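Local coordinates for putative exported protein (Bordetella parapertussis, PDB 3OCJ) that is of unknown function but carries a Rossmann-like methyltransferase domain and so probably binds S-adenosylmethionine and transfers methyl groups, at residues Arg29-Phe39 with Gln251-Gln262. Residues are numbered along the deposited sequence; the frame is centred on the assembly and turned at random.
Sequences RILLQGNVPGF and QLQQLVFTRLIQ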
ATOM      1  N   ARG A  29       1.185  22.127  15.461  1.00 24.35           N
ATOM      2  CA  ARG A  29       0.312  21.136  16.077  1.00 25.93           C
ATOM      3  C   ARG A  29       0.941  20.557  17.339  1.00 30.39           C
ATOM      4  O   ARG A  29       0.236  20.219  18.289  1.00 32.94           O
ATOM      5  CB  ARG A  29      -0.042  20.022  15.086  1.00 24.30           C
ATOM      6  CG  ARG A  29      -0.959  20.481  13.970  1.00 23.96           C
ATOM      7  CD  ARG A  29      -1.553  19.307  13.203  1.00 25.73           C
ATOM      8  NE  ARG A  29      -0.559  18.539  12.453  1.00 21.58           N
ATOM      9  CZ  ARG A  29      -0.165  18.810  11.211  1.00 21.24           C
ATOM     10  NH1 ARG A  29      -0.662  19.850  10.553  1.00 21.50           N
ATOM     11  NH2 ARG A  29       0.738  18.031  10.627  1.00 17.71           N
ATOM     12  N   ILE A  30       2.267  20.447  17.345  1.00 27.18           N
ATOM     13  CA  ILE A  30       2.987  19.965  18.520  1.00 27.14           C
ATOM     14  C   ILE A  30       2.933  21.007  19.635  1.00 28.06           C
ATOM     15  O   ILE A  30       2.570  20.698  20.771  1.00 31.55           O
ATOM     16  CB  ILE A  30       4.464  19.672  18.207  1.00 26.11           C
ATOM     17  CG1 ILE A  30       4.594  18.507  17.223  1.00 23.66           C
ATOM     18  CG2 ILE A  30       5.222  19.337  19.481  1.00 26.04           C
ATOM     19  CD1 ILE A  30       6.007  18.361  16.671  1.00 24.39           C
ATOM     20  N   LEU A  31       3.297  22.241  19.302  1.00 26.68           N
ATOM     21  CA  LEU A  31       3.361  23.311  20.294  1.00 29.97           C
ATOM     22  C   LEU A  31       1.999  23.631  20.902  1.00 39.90           C
ATOM     23  O   LEU A  31       1.903  23.947  22.088  1.00 37.11           O
ATOM     24  CB  LEU A  31       3.971  24.574  19.683  1.00 29.51           C
ATOM     25  CG  LEU A  31       5.412  24.457  19.188  1.00 33.84           C
ATOM     26  CD1 LEU A  31       5.869  25.779  18.602  1.00 36.44           C
ATOM     27  CD2 LEU A  31       6.339  24.024  20.308  1.00 37.63           C
ATOM     28  N   LEU A  32       0.952  23.552  20.088  1.00 40.54           N
ATOM     29  CA  LEU A  32      -0.393  23.897  20.538  1.00 47.44           C
ATOM     30  C   LEU A  32      -1.066  22.780  21.333  1.00 49.46           C
ATOM     31  O   LEU A  32      -1.917  23.048  22.182  1.00 53.59           O
ATOM     32  CB  LEU A  32      -1.277  24.295  19.351  1.00 50.39           C
ATOM     33  CG  LEU A  32      -0.926  25.598  18.628  1.00 55.85           C
ATOM     34  CD1 LEU A  32      -1.829  25.805  17.418  1.00 55.38           C
ATOM     35  CD2 LEU A  32      -1.018  26.784  19.579  1.00 57.75           C
ATOM     36  N   GLN A  33      -0.687  21.535  21.062  1.00 37.45           N
ATOM     37  CA  GLN A  33      -1.355  20.390  21.680  1.00 36.04           C
ATOM     38  C   GLN A  33      -0.567  19.782  22.845  1.00 39.46           C
ATOM     39  O   GLN A  33      -1.125  19.063  23.672  1.00 42.80           O
ATOM     40  CB  GLN A  33      -1.701  19.333  20.625  1.00 38.03           C
ATOM     41  CG  GLN A  33      -2.650  19.862  19.557  1.00 37.56           C
ATOM     42  CD  GLN A  33      -2.922  18.866  18.443  1.00 46.69           C
ATOM     43  OE1 GLN A  33      -2.483  17.718  18.495  1.00 49.03           O
ATOM     44  NE2 GLN A  33      -3.653  19.307  17.424  1.00 48.99           N
ATOM     45  N   GLY A  34       0.729  20.076  22.900  1.00 37.71           N
ATOM     46  CA  GLY A  34       1.555  19.699  24.037  1.00 35.35           C
ATOM     47  C   GLY A  34       1.948  18.237  24.155  1.00 34.50           C
ATOM     48  O   GLY A  34       1.889  17.481  23.185  1.00 30.04           O
ATOM     49  N   ASN A  35       2.355  17.848  25.361  1.00 30.46           N
ATOM     50  CA  ASN A  35       2.845  16.503  25.639  1.00 25.88           C
ATOM     51  C   ASN A  35       1.832  15.399  25.330  1.00 28.00           C
ATOM     52  O   ASN A  35       0.622  15.622  25.361  1.00 35.53           O
ATOM     53  CB  ASN A  35       3.249  16.379  27.118  1.00 31.96           C
ATOM     54  CG  ASN A  35       4.383  17.311  27.503  1.00 34.44           C
ATOM     55  OD1 ASN A  35       5.016  17.936  26.654  1.00 35.59           O
ATOM     56  ND2 ASN A  35       4.644  17.404  28.805  1.00 32.50           N
ATOM     57  N   VAL A  36       2.338  14.208  25.031  1.00 26.07           N
ATOM     58  CA  VAL A  36       1.515  13.005  25.005  1.00 33.82           C
ATOM     59  C   VAL A  36       2.232  11.959  25.853  1.00 33.89           C
ATOM     60  O   VAL A  36       3.424  12.097  26.123  1.00 31.90           O
ATOM     61  CB  VAL A  36       1.295  12.465  23.572  1.00 29.97           C
ATOM     62  CG1 VAL A  36       0.605  13.506  22.701  1.00 30.77           C
ATOM     63  CG2 VAL A  36       2.614  12.028  22.952  1.00 31.45           C
ATOM     64  N   PRO A  37       1.512  10.916  26.290  1.00 36.50           N
ATOM     65  CA  PRO A  37       2.175   9.879  27.088  1.00 40.03           C
ATOM     66  C   PRO A  37       3.381   9.291  26.358  1.00 40.58           C
ATOM     67  O   PRO A  37       3.223   8.714  25.281  1.00 39.99           O
ATOM     68  CB  PRO A  37       1.086   8.815  27.248  1.00 42.04           C
ATOM     69  CG  PRO A  37      -0.195   9.566  27.127  1.00 42.42           C
ATOM     70  CD  PRO A  37       0.069  10.666  26.137  1.00 43.90           C
ATOM     71  N   GLY A  38       4.570   9.448  26.933  1.00 39.35           N
ATOM     72  CA  GLY A  38       5.775   8.871  26.363  1.00 38.59           C
ATOM     73  C   GLY A  38       6.594   9.825  25.508  1.00 33.53           C
ATOM     74  O   GLY A  38       7.774   9.577  25.256  1.00 35.11           O
ATOM     75  N   PHE A  39       5.972  10.914  25.066  1.00 30.76           N
ATOM     76  CA  PHE A  39       6.635  11.874  24.189  1.00 27.05           C
ATOM     77  C   PHE A  39       6.280  13.311  24.558  1.00 25.48           C
ATOM     78  O   PHE A  39       5.196  13.788  24.224  1.00 26.57           O
ATOM     79  CB  PHE A  39       6.241  11.616  22.729  1.00 30.56           C
ATOM     80  CG  PHE A  39       6.447  10.197  22.288  1.00 27.81           C
ATOM     81  CD1 PHE A  39       7.641   9.805  21.707  1.00 28.48           C
ATOM     82  CD2 PHE A  39       5.446   9.254  22.454  1.00 37.18           C
ATOM     83  CE1 PHE A  39       7.833   8.503  21.302  1.00 26.11           C
ATOM     84  CE2 PHE A  39       5.632   7.946  22.048  1.00 36.46           C
ATOM     85  CZ  PHE A  39       6.829   7.569  21.472  1.00 33.62           C
ATOM     86  N   GLN A 251       2.416   3.523  20.113  1.00 17.63           N
ATOM     87  CA  GLN A 251       2.312   4.909  20.563  1.00 17.98           C
ATOM     88  C   GLN A 251       3.117   5.820  19.644  1.00 19.18           C
ATOM     89  O   GLN A 251       2.652   6.891  19.249  1.00 19.14           O
ATOM     90  CB  GLN A 251       2.813   5.064  22.001  1.00 21.61           C
ATOM     91  CG  GLN A 251       1.921   4.404  23.035  1.00 31.79           C
ATOM     92  CD  GLN A 251       2.419   4.617  24.453  1.00 50.89           C
ATOM     93  OE1 GLN A 251       3.606   4.452  24.739  1.00 58.48           O
ATOM     94  NE2 GLN A 251       1.510   4.982  25.351  1.00 54.35           N
ATOM     95  N   LEU A 252       4.322   5.382  19.302  1.00 16.75           N
ATOM     96  CA  LEU A 252       5.165   6.132  18.373  1.00 17.44           C
ATOM     97  C   LEU A 252       4.449   6.343  17.031  1.00 17.92           C
ATOM     98  O   LEU A 252       4.363   7.466  16.530  1.00 16.92           O
ATOM     99  CB  LEU A 252       6.504   5.422  18.175  1.00 19.46           C
ATOM    100  CG  LEU A 252       7.447   6.049  17.142  1.00 18.77           C
ATOM    101  CD1 LEU A 252       7.936   7.420  17.602  1.00 21.07           C
ATOM    102  CD2 LEU A 252       8.630   5.135  16.835  1.00 22.50           C
ATOM    103  N   GLN A 253       3.937   5.262  16.455  1.00 14.97           N
ATOM    104  CA  GLN A 253       3.206   5.355  15.198  1.00 15.12           C
ATOM    105  C   GLN A 253       2.020   6.308  15.291  1.00 15.92           C
ATOM    106  O   GLN A 253       1.794   7.122  14.395  1.00 15.73           O
ATOM    107  CB  GLN A 253       2.715   3.979  14.775  1.00 13.58           C
ATOM    108  CG  GLN A 253       1.848   4.034  13.542  1.00 14.38           C
ATOM    109  CD  GLN A 253       1.445   2.659  13.110  1.00 13.95           C
ATOM    110  OE1 GLN A 253       2.288   1.861  12.704  1.00 14.78           O
ATOM    111  NE2 GLN A 253       0.152   2.370  13.180  1.00 15.97           N
ATOM    112  N   GLN A 254       1.271   6.228  16.382  1.00 15.87           N
ATOM    113  CA  GLN A 254       0.099   7.074  16.534  1.00 16.61           C
ATOM    114  C   GLN A 254       0.462   8.557  16.554  1.00 17.11           C
ATOM    115  O   GLN A 254      -0.246   9.380  15.977  1.00 16.51           O
ATOM    116  CB  GLN A 254      -0.669   6.697  17.797  1.00 17.94           C
ATOM    117  CG  GLN A 254      -1.291   5.320  17.698  1.00 20.84           C
ATOM    118  CD  GLN A 254      -1.860   4.845  19.011  1.00 24.31           C
ATOM    119  OE1 GLN A 254      -1.404   5.247  20.081  1.00 27.52           O
ATOM    120  NE2 GLN A 254      -2.863   3.980  18.935  1.00 23.80           N
ATOM    121  N   LEU A 255       1.557   8.897  17.224  1.00 16.38           N
ATOM    122  CA  LEU A 255       1.995  10.285  17.277  1.00 17.63           C
ATOM    123  C   LEU A 255       2.462  10.718  15.897  1.00 16.09           C
ATOM    124  O   LEU A 255       2.060  11.773  15.388  1.00 18.42           O
ATOM    125  CB  LEU A 255       3.124  10.442  18.297  1.00 20.46           C
ATOM    126  CG  LEU A 255       3.670  11.864  18.438  1.00 26.94           C
ATOM    127  CD1 LEU A 255       2.579  12.824  18.899  1.00 24.95           C
ATOM    128  CD2 LEU A 255       4.839  11.866  19.408  1.00 36.77           C
ATOM    129  N   VAL A 256       3.295   9.893  15.279  1.00 15.97           N
ATOM    130  CA  VAL A 256       3.841  10.220  13.970  1.00 15.62           C
ATOM    131  C   VAL A 256       2.736  10.384  12.924  1.00 15.72           C
ATOM    132  O   VAL A 256       2.750  11.346  12.147  1.00 17.77           O
ATOM    133  CB  VAL A 256       4.905   9.196  13.523  1.00 17.82           C
ATOM    134  CG1 VAL A 256       5.349   9.467  12.088  1.00 20.51           C
ATOM    135  CG2 VAL A 256       6.104   9.250  14.463  1.00 20.23           C
ATOM    136  N   PHE A 257       1.776   9.462  12.899  1.00 15.92           N
ATOM    137  CA  PHE A 257       0.697   9.530  11.915  1.00 13.74           C
ATOM    138  C   PHE A 257      -0.317  10.627  12.246  1.00 16.51           C
ATOM    139  O   PHE A 257      -0.594  11.491  11.424  1.00 16.61           O
ATOM    140  CB  PHE A 257      -0.046   8.184  11.787  1.00 13.76           C
ATOM    141  CG  PHE A 257       0.735   7.081  11.110  1.00 13.28           C
ATOM    142  CD1 PHE A 257       2.059   7.241  10.724  1.00 16.07           C
ATOM    143  CD2 PHE A 257       0.114   5.860  10.864  1.00 13.97           C
ATOM    144  CE1 PHE A 257       2.753   6.193  10.103  1.00 16.18           C
ATOM    145  CE2 PHE A 257       0.799   4.816  10.249  1.00 16.06           C
ATOM    146  CZ  PHE A 257       2.115   4.979   9.871  1.00 16.09           C
ATOM    147  N   THR A 258      -0.892  10.593  13.446  1.00 18.34           N
ATOM    148  CA  THR A 258      -1.986  11.518  13.749  1.00 18.84           C
ATOM    149  C   THR A 258      -1.555  12.975  13.826  1.00 20.53           C
ATOM    150  O   THR A 258      -2.284  13.861  13.385  1.00 22.08           O
ATOM    151  CB  THR A 258      -2.714  11.160  15.055  1.00 24.22           C
ATOM    152  OG1 THR A 258      -1.829  11.340  16.170  1.00 33.77           O
ATOM    153  CG2 THR A 258      -3.190   9.729  15.005  1.00 22.84           C
ATOM    154  N   ARG A 259      -0.373  13.230  14.378  1.00 17.37           N
ATOM    155  CA  ARG A 259       0.043  14.606  14.607  1.00 21.38           C
ATOM    156  C   ARG A 259       1.012  15.148  13.561  1.00 18.51           C
ATOM    157  O   ARG A 259       0.941  16.322  13.200  1.00 20.58           O
ATOM    158  CB  ARG A 259       0.645  14.763  16.004  1.00 21.48           C
ATOM    159  CG  ARG A 259       0.893  16.207  16.382  1.00 25.17           C
ATOM    160  CD  ARG A 259       1.200  16.356  17.855  1.00 24.16           C
ATOM    161  NE  ARG A 259       0.094  15.885  18.679  1.00 25.07           N
ATOM    162  CZ  ARG A 259       0.008  16.089  19.989  1.00 33.04           C
ATOM    163  NH1 ARG A 259       0.962  16.759  20.618  1.00 27.27           N
ATOM    164  NH2 ARG A 259      -1.033  15.627  20.666  1.00 32.94           N
ATOM    165  N   LEU A 260       1.920  14.312  13.077  1.00 17.98           N
ATOM    166  CA  LEU A 260       2.969  14.836  12.205  1.00 17.66           C
ATOM    167  C   LEU A 260       2.644  14.735  10.713  1.00 17.64           C
ATOM    168  O   LEU A 260       2.526  15.757  10.028  1.00 18.09           O
ATOM    169  CB  LEU A 260       4.324  14.206  12.531  1.00 16.58           C
ATOM    170  CG  LEU A 260       4.727  14.273  14.008  1.00 19.05           C
ATOM    171  CD1 LEU A 260       6.134  13.724  14.208  1.00 20.03           C
ATOM    172  CD2 LEU A 260       4.625  15.705  14.539  1.00 20.27           C
ATOM    173  N   ILE A 261       2.476  13.515  10.213  1.00 16.54           N
ATOM    174  CA  ILE A 261       2.239  13.307   8.784  1.00 15.30           C
ATOM    175  C   ILE A 261       0.792  13.563   8.378  1.00 14.19           C
ATOM    176  O   ILE A 261       0.521  14.227   7.378  1.00 15.34           O
ATOM    177  CB  ILE A 261       2.600  11.865   8.383  1.00 14.00           C
ATOM    178  CG1 ILE A 261       4.101  11.625   8.572  1.00 17.18           C
ATOM    179  CG2 ILE A 261       2.123  11.562   6.963  1.00 14.53           C
ATOM    180  CD1 ILE A 261       4.498  10.156   8.480  1.00 16.70           C
ATOM    181  N   GLN A 262      -0.134  13.012   9.155  1.00 14.02           N
ATOM    182  CA  GLN A 262      -1.566  13.043   8.851  1.00 15.41           C
ATOM    183  C   GLN A 262      -1.859  12.329   7.535  1.00 13.99           C
ATOM    184  O   GLN A 262      -2.320  12.928   6.573  1.00 13.37           O
ATOM    185  CB  GLN A 262      -2.110  14.469   8.871  1.00 16.65           C
ATOM    186  CG  GLN A 262      -1.749  15.181  10.173  1.00 18.69           C
ATOM    187  CD  GLN A 262      -2.708  16.292  10.538  1.00 29.58           C
ATOM    188  OE1 GLN A 262      -3.009  17.163   9.724  1.00 26.15           O
ATOM    189  NE2 GLN A 262      -3.190  16.270  11.774  1.00 29.10           N
TER
HETATM  190  O   HOH W   1      -1.106  16.539  23.366  1.00 29.54           O
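Two arginines, Arg29 and Arg259, reach across this contact in opposite directions, each ending on a backbone carbonyl near the close of the other's helix. Arg29 approaches Arg259 O side-on: NE donates at 2.8 Å, nearly straight at 160°, and NH2 adds a longer, more bent bond to the same oxygen, which lies in the guanidinium plane. The amide of Gln262 stacks flat on that guanidinium, the planes nearly parallel and OE1 3.6 Å above the centre. Gln262 NE2 donates to Thr258 O, which helps hold the amide flat against Arg29.

Arg259 has CG anti to its backbone N (chi1 -171°) and a bend at chi3, which carries its guanidinium past Gln33 to the turn after helix 15-33. There NH1 donates to Gly34 O at 2.8 Å, in the carbonyl plane. NH2 donates to a water that also donates to Asn35 O, while Gln33 CB lies over the rim of one guanidinium face and Val36 CG1 lies against NH2. Glycine suits position 34, where phi is positive; Gln44 NE2 also donates to Gly34 O.

Apolar side chains fill in beside the arginines. Ile30 CD1 meets Leu260 CD2 at 3.7 Å, and Leu255 CD2 packs 3.6 Å from Phe39 CB. The Phe39 ring brings its edge to Gln251 CB and CE1 to Leu252 CD1. Gly38, third in the type II turn Val36-Phe39, has positive phi, where a side chain would press on the preceding carbonyl oxygen. Helix 41-53 packs on Leu252 and Leu255. Arginine-to-carbonyl bonds thus tie together the C-terminal ends of helices 15-33 and 247-261, in the helical region beside the Rossmann-like sheet.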